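Local coordinates for protein oxidized polyvinyl alcohol hydrolase (Sphingopyxis, PDB 3WLA) that hydrolyses beta-diketones such as 4,6-nonanedione and the diketone units of oxidized polyvinyl alcohol, the second step in the degradation of polyvinyl alcohol, at residues R143-G146 and T147-L151; R136-E139 and A140-R143; L151-K154 and R155-L158; N72-L75 and A76-Y80. All blocks are in the same frame, centred on the assembly; numbering follows the deposited sequence.

Overall arrangement
From the N terminus, contact 4 comes first: 72-80 coils in the loop after helix 60-65 and delivers the chain to strand 81-85 of the central sheet of this alpha/beta-hydrolase. The other three follow without nesting. Contact 2 spans one turn of helix 133-145, contact 1 rounds off the end of that helix and shares Arg143 with contact 2, and contact 3, sharing Leu151 with contact 1, turns the corner into strand 155-161. Helix, exit and strand thus form one continuous connection, and Val142 packs on Leu156 to tie helix to strand. Contact 4 stands apart, its nearest atoms about 5 Å from contact 3 and about 11 Å from contact 2.

Contact 1 of 4, residues R143-G146 and T147-L151; sequences RCVG and TKWKL
Helix 133-145 runs out here in a mixture of three- and four-residue backbone bonds: Thr147 N reaches back three residues to Cys144 O, and Val145 O takes both Lys148 N (2.9 Å) and Trp149 N (3.2 Å), the latter almost in line with its carbonyl. The Thr147 side chain adds to this. Its OG1 sits between the backbone N and the carbonyl carbon (chi1 62°), which turns the hydroxyl back onto Cys144 O at 2.8 Å, so that carbonyl holds two donors. Beyond the last turn the chain folds back along the helix. Trp149 CE3 lies 3.7 Å from Val145 CG1, the two side chains crossing obliquely, and Val145 O lies at the ring edge near its plane; Lys148 CG covers the other face, toward the rim. Leu151 CD1 packs tightly on the backbone of Gly146, 3.3 Å from its CA. Water 1 completes the return, donating to Gly146 O and accepting from Leu151 N, each at 2.8 Å. Cys144 is tied to Cys12 by a disulfide, while Val145, Trp149 and Leu151 all meet Met81 of strand 81-85. Hydroxyl, amides and water together give the last carbonyls of the helix partners in place of the missing next turn, and Val145, Trp149 and Leu151 supply the apolar cover on the sheet side.

Contact 2 of 4, residues R136-E139 and A140-R143; sequences RFLE and AMVR
An intrahelical salt bridge spaced i to i+4 joins Glu139 and Arg143 on the outward side of helix 133-145. The two side chains run side by side, and Glu139 OE2 alone receives two nitrogens of the guanidinium, NE at 2.8 Å and NH2 at 3.1 Å. The NE bond is the straighter (160°) and uses the anti lone pair of OE2, whereas NH2 comes in from above the carboxylate plane; both donors point to OE2 within the plane of the guanidinium, which is turned 59° against the carboxylate. NH1 of Arg143 is engaged by Glu9, so the arginine stands between two acids. The other oxygen, Glu139 OE1, lies close to Asp175, a like charge that could favour protonation of one of the pair, partly offset by the arginine. Regular alpha-helical bonds underlie all this, among them Met141 N to Phe137 O at 2.7 Å and Arg143 N to Glu139 O at 2.9 Å. The inward side of this helix, one of those packed against the central sheet, carries a Met-aromatic contact. Met141 CB lies over one face of the Phe137 ring, 4.1 Å from CE1, and SD sits obliquely 4.8 Å from the ring centroid. A bend at chi3 (75°) brings the Met141 methyl CE to 4.3 Å from Leu138 CD2. Phe35, Ile83 and Val51, from three strands, meet Met141.

Contact 3 of 4, residues L151-K154 and R155-L158; sequences LDRK and RLFL
A type I beta turn from Asp152 to Arg155 carries the chain round the corner between strands 151-152 and 155-161. Its closing bond runs from Arg155 N to Asp152 O at 2.9 Å, and both oxygens of the aspartate side chain brace the turn. With CG anti to the backbone N (chi1 -178°), OD1 accepts the amide of Lys154 at 2.8 Å, an Asx turn, while OD2 turns to Arg155. There NH1 approaches at 2.7 Å along the syn lone pair and close to the guanidinium plane, the two flat groups standing 60° apart. The extended Arg155 chain also lays its CD against OD2, and its NE is bound to Ala304 O. Leu156 folds back over the turn, CD2 resting 3.2 Å from Asp152 O, and water 2 bridges Arg153 O (2.7 Å) to Leu156 N (3.0 Å). The Arg153 side chain crosses that of Leu156 at about a right angle, and its guanidinium is held by the carbonyls of Glu177 and Phe178. Strand 155-161 pairs with 47-53 through Val49 on one side, Leu156 is backbone-bonded to Ala180, and its side chain lies against Val142 of helix 133-145.

Contact 4 of 4, residues N72-L75 and A76-Y80; sequences NAKL and AEHGY
Leu75 and Tyr80 make up the tight side of this coil, which faces inward. Leu75 CB lies 4.1 Å from Tyr80 CB. With CG anti to the carbonyl carbon (chi1 -69°), the Tyr80 ring brings its edge alongside Leu75 O, which lies in the ring plane 3.5 Å from CD2. The same carbonyl accepts His78 N at 2.9 Å and, weakly, Tyr80 N at 3.3 Å. Tyr80 OH is bonded to Asn301 of helix 292-304; Leu75 packs on Trp50 of strand 47-53. Each amide from Leu75 to His78 bonds three residues back, the spacing of 3-10 turns, and Gly79, at a positive phi of 97°, then lets the chain leave for strand 81-85. The loose side is the solvent-facing one, where Glu77 and His78 are exposed and Lys74 partly so. Glu77 crosses the lysine obliquely, its carboxylate lying beside the aliphatic CD and CE rather than the ammonium: Lys74 NZ stays 4.4 Å from Glu77 OE1, beyond a salt bridge. Water 3 instead takes Lys74 NZ at 3.1 Å and, as a weak bond, His78 NE2 at 2.8 Å. The imidazole edge leans on the backbone, with CD2 close to Lys74 O. Asp293 adds a weak, long ion pair to the ammonium.

Contact 1 of 4, residues R143-G146 and T147-L151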
loop_
_atom_site.group_PDB
_atom_site.type_symbol
_atom_site.label_atom_id
_atom_site.label_comp_id
_atom_site.label_asym_id
_atom_site.label_seq_id
_atom_site.Cartn_x
_atom_site.Cartn_y
_atom_site.Cartn_z
ATOM N N ARG A 143 -9.811 -12.639 -3.212
ATOM C CA ARG A 143 -11.065 -13.414 -3.264
ATOM C C ARG A 143 -10.850 -14.818 -3.854
ATOM O O ARG A 143 -11.477 -15.781 -3.406
ATOM C CB ARG A 143 -12.129 -12.675 -4.068
ATOM C CG ARG A 143 -12.884 -11.640 -3.285
ATOM C CD ARG A 143 -13.974 -11.056 -4.154
ATOM N NE ARG A 143 -14.490 -9.826 -3.553
ATOM C CZ ARG A 143 -15.242 -9.772 -2.458
ATOM N NH1 ARG A 143 -15.595 -10.885 -1.824
ATOM N NH2 ARG A 143 -15.617 -8.594 -1.987
ATOM N N CYS A 144 -9.951 -14.958 -4.820
ATOM C CA CYS A 144 -9.698 -16.263 -5.424
ATOM C C CYS A 144 -8.898 -17.198 -4.515
ATOM O O CYS A 144 -9.247 -18.368 -4.378
ATOM C CB CYS A 144 -8.987 -16.126 -6.782
ATOM S SG CYS A 144 -8.498 -17.715 -7.592
ATOM N N VAL A 145 -7.840 -16.704 -3.875
ATOM C CA VAL A 145 -7.061 -17.571 -2.990
ATOM C C VAL A 145 -7.996 -18.134 -1.914
ATOM O O VAL A 145 -7.867 -19.296 -1.489
ATOM C CB VAL A 145 -5.898 -16.778 -2.328
ATOM C CG1 VAL A 145 -5.203 -17.628 -1.278
ATOM C CG2 VAL A 145 -4.884 -16.375 -3.376
ATOM N N GLY A 146 -8.937 -17.293 -1.490
ATOM C CA GLY A 146 -9.914 -17.658 -0.478
ATOM C C GLY A 146 -10.800 -18.869 -0.832
ATOM O O GLY A 146 -11.605 -19.300 -0.002
ATOM N N THR A 147 -10.672 -19.422 -2.041
ATOM C CA THR A 147 -11.492 -20.591 -2.383
ATOM C C THR A 147 -10.720 -21.867 -2.061
ATOM O O THR A 147 -11.307 -22.936 -1.984
ATOM C CB THR A 147 -11.886 -20.654 -3.888
ATOM O OG1 THR A 147 -10.699 -20.770 -4.686
ATOM C CG2 THR A 147 -12.696 -19.432 -4.307
ATOM N N LYS A 148 -9.413 -21.769 -1.882
ATOM C CA LYS A 148 -8.632 -22.950 -1.585
ATOM C C LYS A 148 -8.101 -22.963 -0.138
ATOM O O LYS A 148 -7.885 -24.030 0.427
ATOM C CB LYS A 148 -7.513 -23.100 -2.615
ATOM C CG LYS A 148 -6.596 -24.249 -2.323
ATOM C CD LYS A 148 -5.746 -24.671 -3.530
ATOM C CE LYS A 148 -4.768 -25.809 -3.098
ATOM N NZ LYS A 148 -3.700 -26.130 -4.112
ATOM N N TRP A 149 -7.900 -21.787 0.468
ATOM C CA TRP A 149 -7.481 -21.717 1.888
ATOM C C TRP A 149 -8.530 -20.900 2.634
ATOM O O TRP A 149 -9.150 -20.031 2.045
ATOM C CB TRP A 149 -6.107 -21.058 2.050
ATOM C CG TRP A 149 -4.974 -21.893 1.539
ATOM C CD1 TRP A 149 -4.184 -22.744 2.257
ATOM C CD2 TRP A 149 -4.490 -21.935 0.195
ATOM N NE1 TRP A 149 -3.220 -23.314 1.435
ATOM C CE2 TRP A 149 -3.395 -22.827 0.164
ATOM C CE3 TRP A 149 -4.870 -21.298 -0.991
ATOM C CZ2 TRP A 149 -2.687 -23.088 -1.002
ATOM C CZ3 TRP A 149 -4.158 -21.564 -2.148
ATOM C CH2 TRP A 149 -3.086 -22.444 -2.146
ATOM N N LYS A 150 -8.756 -21.171 3.915
ATOM C CA LYS A 150 -9.753 -20.399 4.645
ATOM C C LYS A 150 -9.176 -19.060 5.107
ATOM O O LYS A 150 -8.262 -19.028 5.932
ATOM C CB LYS A 150 -10.280 -21.192 5.844
ATOM C CG LYS A 150 -11.146 -22.401 5.411
ATOM C CD LYS A 150 -12.063 -22.907 6.533
ATOM C CE LYS A 150 -13.471 -23.208 5.985
ATOM N NZ LYS A 150 -14.275 -21.989 5.570
ATOM N N LEU A 151 -9.720 -17.966 4.589
ATOM C CA LEU A 151 -9.223 -16.621 4.937
ATOM C C LEU A 151 -10.214 -15.852 5.837
ATOM O O LEU A 151 -11.413 -16.168 5.848
ATOM C CB LEU A 151 -8.953 -15.825 3.641
ATOM C CG LEU A 151 -8.110 -16.524 2.563
ATOM C CD1 LEU A 151 -7.952 -15.639 1.325
ATOM C CD2 LEU A 151 -6.758 -16.856 3.154
HETATM O O HOH W 1 -11.698 -18.345 2.680
#

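Contact 2 of 4, residues R136-E139 and A140-R143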
loop_
_atom_site.group_PDB
_atom_site.type_symbol
_atom_site.label_atom_id
_atom_site.label_comp_id
_atom_site.label_asym_id
_atom_site.label_seq_id
_atom_site.Cartn_x
_atom_site.Cartn_y
_atom_site.Cartn_z
ATOM N N ARG A 136 -8.560 -3.531 -8.813
ATOM C CA ARG A 136 -9.491 -4.641 -9.025
ATOM C C ARG A 136 -8.794 -5.990 -8.970
ATOM O O ARG A 136 -9.346 -6.966 -8.454
ATOM C CB ARG A 136 -10.236 -4.461 -10.354
ATOM C CG ARG A 136 -11.392 -3.424 -10.226
ATOM C CD ARG A 136 -12.128 -3.177 -11.541
ATOM N NE ARG A 136 -11.286 -2.673 -12.631
ATOM C CZ ARG A 136 -11.235 -1.389 -12.990
ATOM N NH1 ARG A 136 -11.968 -0.463 -12.343
ATOM N NH2 ARG A 136 -10.465 -1.036 -14.010
ATOM N N PHE A 137 -7.588 -6.028 -9.511
ATOM C CA PHE A 137 -6.799 -7.238 -9.490
ATOM C C PHE A 137 -6.523 -7.685 -8.054
ATOM O O PHE A 137 -6.775 -8.876 -7.692
ATOM C CB PHE A 137 -5.473 -7.026 -10.202
ATOM C CG PHE A 137 -4.509 -8.170 -10.011
ATOM C CD1 PHE A 137 -4.931 -9.492 -10.237
ATOM C CD2 PHE A 137 -3.172 -7.942 -9.621
ATOM C CE1 PHE A 137 -4.055 -10.578 -10.087
ATOM C CE2 PHE A 137 -2.282 -9.029 -9.471
ATOM C CZ PHE A 137 -2.731 -10.348 -9.705
ATOM N N LEU A 138 -5.992 -6.759 -7.235
ATOM C CA LEU A 138 -5.670 -7.091 -5.867
ATOM C C LEU A 138 -6.889 -7.704 -5.171
ATOM O O LEU A 138 -6.756 -8.721 -4.505
ATOM C CB LEU A 138 -5.170 -5.834 -5.096
ATOM C CG LEU A 138 -3.885 -5.269 -5.738
ATOM C CD1 LEU A 138 -3.655 -3.913 -5.187
ATOM C CD2 LEU A 138 -2.658 -6.219 -5.609
ATOM N N GLU A 139 -8.076 -7.119 -5.326
ATOM C CA GLU A 139 -9.232 -7.718 -4.637
ATOM C C GLU A 139 -9.597 -9.124 -5.167
ATOM O O GLU A 139 -9.862 -10.042 -4.387
ATOM C CB GLU A 139 -10.454 -6.813 -4.751
ATOM C CG GLU A 139 -11.705 -7.409 -4.084
ATOM C CD GLU A 139 -12.927 -6.560 -4.271
ATOM O OE1 GLU A 139 -12.808 -5.311 -4.417
ATOM O OE2 GLU A 139 -14.027 -7.149 -4.261
ATOM N N ALA A 140 -9.626 -9.258 -6.496
ATOM C CA ALA A 140 -9.973 -10.496 -7.176
ATOM C C ALA A 140 -9.000 -11.593 -6.801
ATOM O O ALA A 140 -9.392 -12.769 -6.580
ATOM C CB ALA A 140 -9.953 -10.264 -8.670
ATOM N N MET A 141 -7.716 -11.218 -6.739
ATOM C CA MET A 141 -6.671 -12.142 -6.337
ATOM C C MET A 141 -6.969 -12.762 -4.947
ATOM O O MET A 141 -6.954 -13.987 -4.779
ATOM C CB MET A 141 -5.341 -11.400 -6.271
ATOM C CG MET A 141 -4.177 -12.214 -5.782
ATOM S SD MET A 141 -2.647 -11.150 -5.602
ATOM C CE MET A 141 -3.055 -10.247 -4.071
ATOM N N VAL A 142 -7.205 -11.900 -3.953
ATOM C CA VAL A 142 -7.455 -12.369 -2.605
ATOM C C VAL A 142 -8.743 -13.170 -2.612
ATOM O O VAL A 142 -8.757 -14.276 -2.076
ATOM C CB VAL A 142 -7.547 -11.215 -1.598
ATOM C CG1 VAL A 142 -7.940 -11.762 -0.225
ATOM C CG2 VAL A 142 -6.159 -10.506 -1.494
ATOM N N ARG A 143 -9.811 -12.639 -3.212
ATOM C CA ARG A 143 -11.065 -13.414 -3.264
ATOM C C ARG A 143 -10.850 -14.818 -3.854
ATOM O O ARG A 143 -11.477 -15.781 -3.406
ATOM C CB ARG A 143 -12.129 -12.675 -4.068
ATOM C CG ARG A 143 -12.884 -11.640 -3.285
ATOM C CD ARG A 143 -13.974 -11.056 -4.154
ATOM N NE ARG A 143 -14.490 -9.826 -3.553
ATOM C CZ ARG A 143 -15.242 -9.772 -2.458
ATOM N NH1 ARG A 143 -15.595 -10.885 -1.824
ATOM N NH2 ARG A 143 -15.617 -8.594 -1.987
#

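Contact 3 of 4, residues L151-K154 and R155-L158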
loop_
_atom_site.group_PDB
_atom_site.type_symbol
_atom_site.label_atom_id
_atom_site.label_comp_id
_atom_site.label_asym_id
_atom_site.label_seq_id
_atom_site.Cartn_x
_atom_site.Cartn_y
_atom_site.Cartn_z
ATOM N N LEU A 151 -9.720 -17.966 4.589
ATOM C CA LEU A 151 -9.223 -16.621 4.937
ATOM C C LEU A 151 -10.214 -15.852 5.837
ATOM O O LEU A 151 -11.413 -16.168 5.848
ATOM C CB LEU A 151 -8.953 -15.825 3.641
ATOM C CG LEU A 151 -8.110 -16.524 2.563
ATOM C CD1 LEU A 151 -7.952 -15.639 1.325
ATOM C CD2 LEU A 151 -6.758 -16.856 3.154
ATOM N N ASP A 152 -9.722 -14.860 6.592
ATOM C CA ASP A 152 -10.602 -14.081 7.473
ATOM C C ASP A 152 -11.056 -12.822 6.728
ATOM O O ASP A 152 -10.294 -11.873 6.591
ATOM C CB ASP A 152 -9.840 -13.683 8.720
ATOM C CG ASP A 152 -10.699 -12.910 9.708
ATOM O OD1 ASP A 152 -11.775 -12.374 9.297
ATOM O OD2 ASP A 152 -10.271 -12.824 10.895
ATOM N N ARG A 153 -12.300 -12.814 6.270
ATOM C CA ARG A 153 -12.861 -11.675 5.526
ATOM C C ARG A 153 -12.717 -10.320 6.225
ATOM O O ARG A 153 -12.691 -9.282 5.568
ATOM C CB ARG A 153 -14.344 -11.941 5.219
ATOM C CG ARG A 153 -15.075 -10.796 4.515
ATOM C CD ARG A 153 -14.655 -10.664 3.039
ATOM N NE ARG A 153 -15.268 -9.533 2.331
ATOM C CZ ARG A 153 -14.912 -8.249 2.475
ATOM N NH1 ARG A 153 -13.935 -7.906 3.317
ATOM N NH2 ARG A 153 -15.517 -7.308 1.747
ATOM N N LYS A 154 -12.602 -10.329 7.546
ATOM C CA LYS A 154 -12.486 -9.081 8.303
ATOM C C LYS A 154 -11.062 -8.688 8.639
ATOM O O LYS A 154 -10.828 -7.713 9.347
ATOM C CB LYS A 154 -13.309 -9.201 9.580
ATOM C CG LYS A 154 -14.800 -9.240 9.238
ATOM C CD LYS A 154 -15.648 -9.346 10.469
ATOM C CE LYS A 154 -17.124 -9.373 10.096
ATOM N NZ LYS A 154 -17.929 -9.784 11.290
ATOM N N ARG A 155 -10.113 -9.461 8.112
ATOM C CA ARG A 155 -8.682 -9.219 8.353
ATOM C C ARG A 155 -7.840 -9.347 7.060
ATOM O O ARG A 155 -6.839 -10.093 7.005
ATOM C CB ARG A 155 -8.178 -10.182 9.442
ATOM C CG ARG A 155 -8.611 -9.785 10.871
ATOM C CD ARG A 155 -7.996 -10.752 11.895
ATOM N NE ARG A 155 -8.339 -10.349 13.275
ATOM C CZ ARG A 155 -9.442 -10.742 13.925
ATOM N NH1 ARG A 155 -10.320 -11.540 13.322
ATOM N NH2 ARG A 155 -9.646 -10.379 15.197
ATOM N N LEU A 156 -8.261 -8.622 6.023
ATOM C CA LEU A 156 -7.537 -8.617 4.763
ATOM C C LEU A 156 -6.751 -7.310 4.782
ATOM O O LEU A 156 -7.348 -6.247 4.790
ATOM C CB LEU A 156 -8.513 -8.618 3.592
ATOM C CG LEU A 156 -9.515 -9.782 3.685
ATOM C CD1 LEU A 156 -10.340 -9.756 2.372
ATOM C CD2 LEU A 156 -8.765 -11.125 3.864
ATOM N N PHE A 157 -5.427 -7.397 4.808
ATOM C CA PHE A 157 -4.597 -6.197 4.879
ATOM C C PHE A 157 -3.607 -6.141 3.743
ATOM O O PHE A 157 -3.026 -7.167 3.371
ATOM C CB PHE A 157 -3.796 -6.179 6.181
ATOM C CG PHE A 157 -4.636 -6.304 7.415
ATOM C CD1 PHE A 157 -5.409 -5.221 7.862
ATOM C CD2 PHE A 157 -4.641 -7.483 8.147
ATOM C CE1 PHE A 157 -6.182 -5.318 9.042
ATOM C CE2 PHE A 157 -5.423 -7.594 9.355
ATOM C CZ PHE A 157 -6.186 -6.500 9.789
ATOM N N LEU A 158 -3.396 -4.954 3.200
ATOM C CA LEU A 158 -2.408 -4.835 2.171
ATOM C C LEU A 158 -1.396 -3.759 2.578
ATOM O O LEU A 158 -1.608 -2.957 3.526
ATOM C CB LEU A 158 -2.995 -4.543 0.796
ATOM C CG LEU A 158 -3.236 -3.126 0.371
ATOM C CD1 LEU A 158 -3.817 -2.975 -1.007
ATOM C CD2 LEU A 158 -4.213 -2.629 1.392
HETATM O O HOH W 2 -10.929 -7.232 5.527
#

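Contact 4 of 4, residues N72-L75 and A76-Y80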
loop_
_atom_site.group_PDB
_atom_site.type_symbol
_atom_site.label_atom_id
_atom_site.label_comp_id
_atom_site.label_asym_id
_atom_site.label_seq_id
_atom_site.Cartn_x
_atom_site.Cartn_y
_atom_site.Cartn_z
ATOM N N ASN A 72 9.011 -10.766 3.765
ATOM C CA ASN A 72 7.588 -10.842 4.091
ATOM C C ASN A 72 7.012 -12.263 4.163
ATOM O O ASN A 72 6.014 -12.470 4.836
ATOM C CB ASN A 72 6.777 -9.961 3.144
ATOM C CG ASN A 72 6.832 -8.505 3.559
ATOM O OD1 ASN A 72 6.164 -8.127 4.525
ATOM N ND2 ASN A 72 7.632 -7.683 2.869
ATOM N N ALA A 73 7.655 -13.248 3.531
ATOM C CA ALA A 73 7.135 -14.607 3.614
ATOM C C ALA A 73 7.170 -15.117 5.062
ATOM O O ALA A 73 6.485 -16.065 5.423
ATOM C CB ALA A 73 7.972 -15.593 2.690
ATOM N N LYS A 74 8.007 -14.503 5.880
ATOM C CA LYS A 74 8.159 -14.933 7.262
ATOM C C LYS A 74 6.839 -14.820 8.050
ATOM O O LYS A 74 6.607 -15.595 8.996
ATOM C CB LYS A 74 9.269 -14.116 7.910
ATOM C CG LYS A 74 9.609 -14.439 9.365
ATOM C CD LYS A 74 10.349 -15.737 9.528
ATOM C CE LYS A 74 10.756 -15.927 11.009
ATOM N NZ LYS A 74 11.375 -14.676 11.557
ATOM N N LEU A 75 5.969 -13.902 7.635
ATOM C CA LEU A 75 4.712 -13.738 8.332
ATOM C C LEU A 75 3.850 -15.022 8.253
ATOM O O LEU A 75 3.009 -15.256 9.108
ATOM C CB LEU A 75 3.943 -12.547 7.793
ATOM C CG LEU A 75 4.311 -11.127 8.243
ATOM C CD1 LEU A 75 4.410 -11.095 9.765
ATOM C CD2 LEU A 75 5.574 -10.654 7.612
ATOM N N ALA A 76 4.057 -15.847 7.227
ATOM C CA ALA A 76 3.306 -17.081 7.125
ATOM C C ALA A 76 3.673 -18.022 8.298
ATOM O O ALA A 76 2.909 -18.908 8.616
ATOM C CB ALA A 76 3.595 -17.774 5.826
ATOM N N GLU A 77 4.839 -17.825 8.912
ATOM C CA GLU A 77 5.233 -18.651 10.045
ATOM C C GLU A 77 4.427 -18.279 11.304
ATOM O O GLU A 77 4.412 -19.038 12.279
ATOM C CB GLU A 77 6.728 -18.482 10.318
ATOM C CG GLU A 77 7.584 -19.172 9.319
ATOM C CD GLU A 77 9.087 -18.934 9.523
ATOM O OE1 GLU A 77 9.537 -18.556 10.637
ATOM O OE2 GLU A 77 9.843 -19.156 8.542
ATOM N N HIS A 78 3.726 -17.145 11.249
ATOM C CA HIS A 78 2.960 -16.645 12.377
ATOM C C HIS A 78 1.441 -16.636 12.144
ATOM O O HIS A 78 0.697 -15.902 12.798
ATOM C CB HIS A 78 3.429 -15.241 12.727
ATOM C CG HIS A 78 4.876 -15.168 13.094
ATOM N ND1 HIS A 78 5.331 -15.393 14.374
ATOM C CD2 HIS A 78 5.980 -14.980 12.333
ATOM C CE1 HIS A 78 6.652 -15.362 14.382
ATOM N NE2 HIS A 78 7.074 -15.114 13.154
ATOM N N GLY A 79 0.999 -17.426 11.178
ATOM C CA GLY A 79 -0.410 -17.575 10.933
ATOM C C GLY A 79 -1.038 -16.755 9.846
ATOM O O GLY A 79 -2.230 -16.871 9.608
ATOM N N TYR A 80 -0.244 -15.914 9.202
ATOM C CA TYR A 80 -0.787 -15.085 8.128
ATOM C C TYR A 80 -0.700 -15.742 6.764
ATOM O O TYR A 80 0.322 -16.398 6.449
ATOM C CB TYR A 80 0.010 -13.804 8.024
ATOM C CG TYR A 80 -0.211 -12.943 9.199
ATOM C CD1 TYR A 80 -1.289 -12.077 9.221
ATOM C CD2 TYR A 80 0.603 -13.038 10.318
ATOM C CE1 TYR A 80 -1.570 -11.309 10.368
ATOM C CE2 TYR A 80 0.334 -12.286 11.446
ATOM C CZ TYR A 80 -0.769 -11.426 11.456
ATOM O OH TYR A 80 -1.098 -10.705 12.600
HETATM O O HOH W 3 8.969 -13.077 12.558
#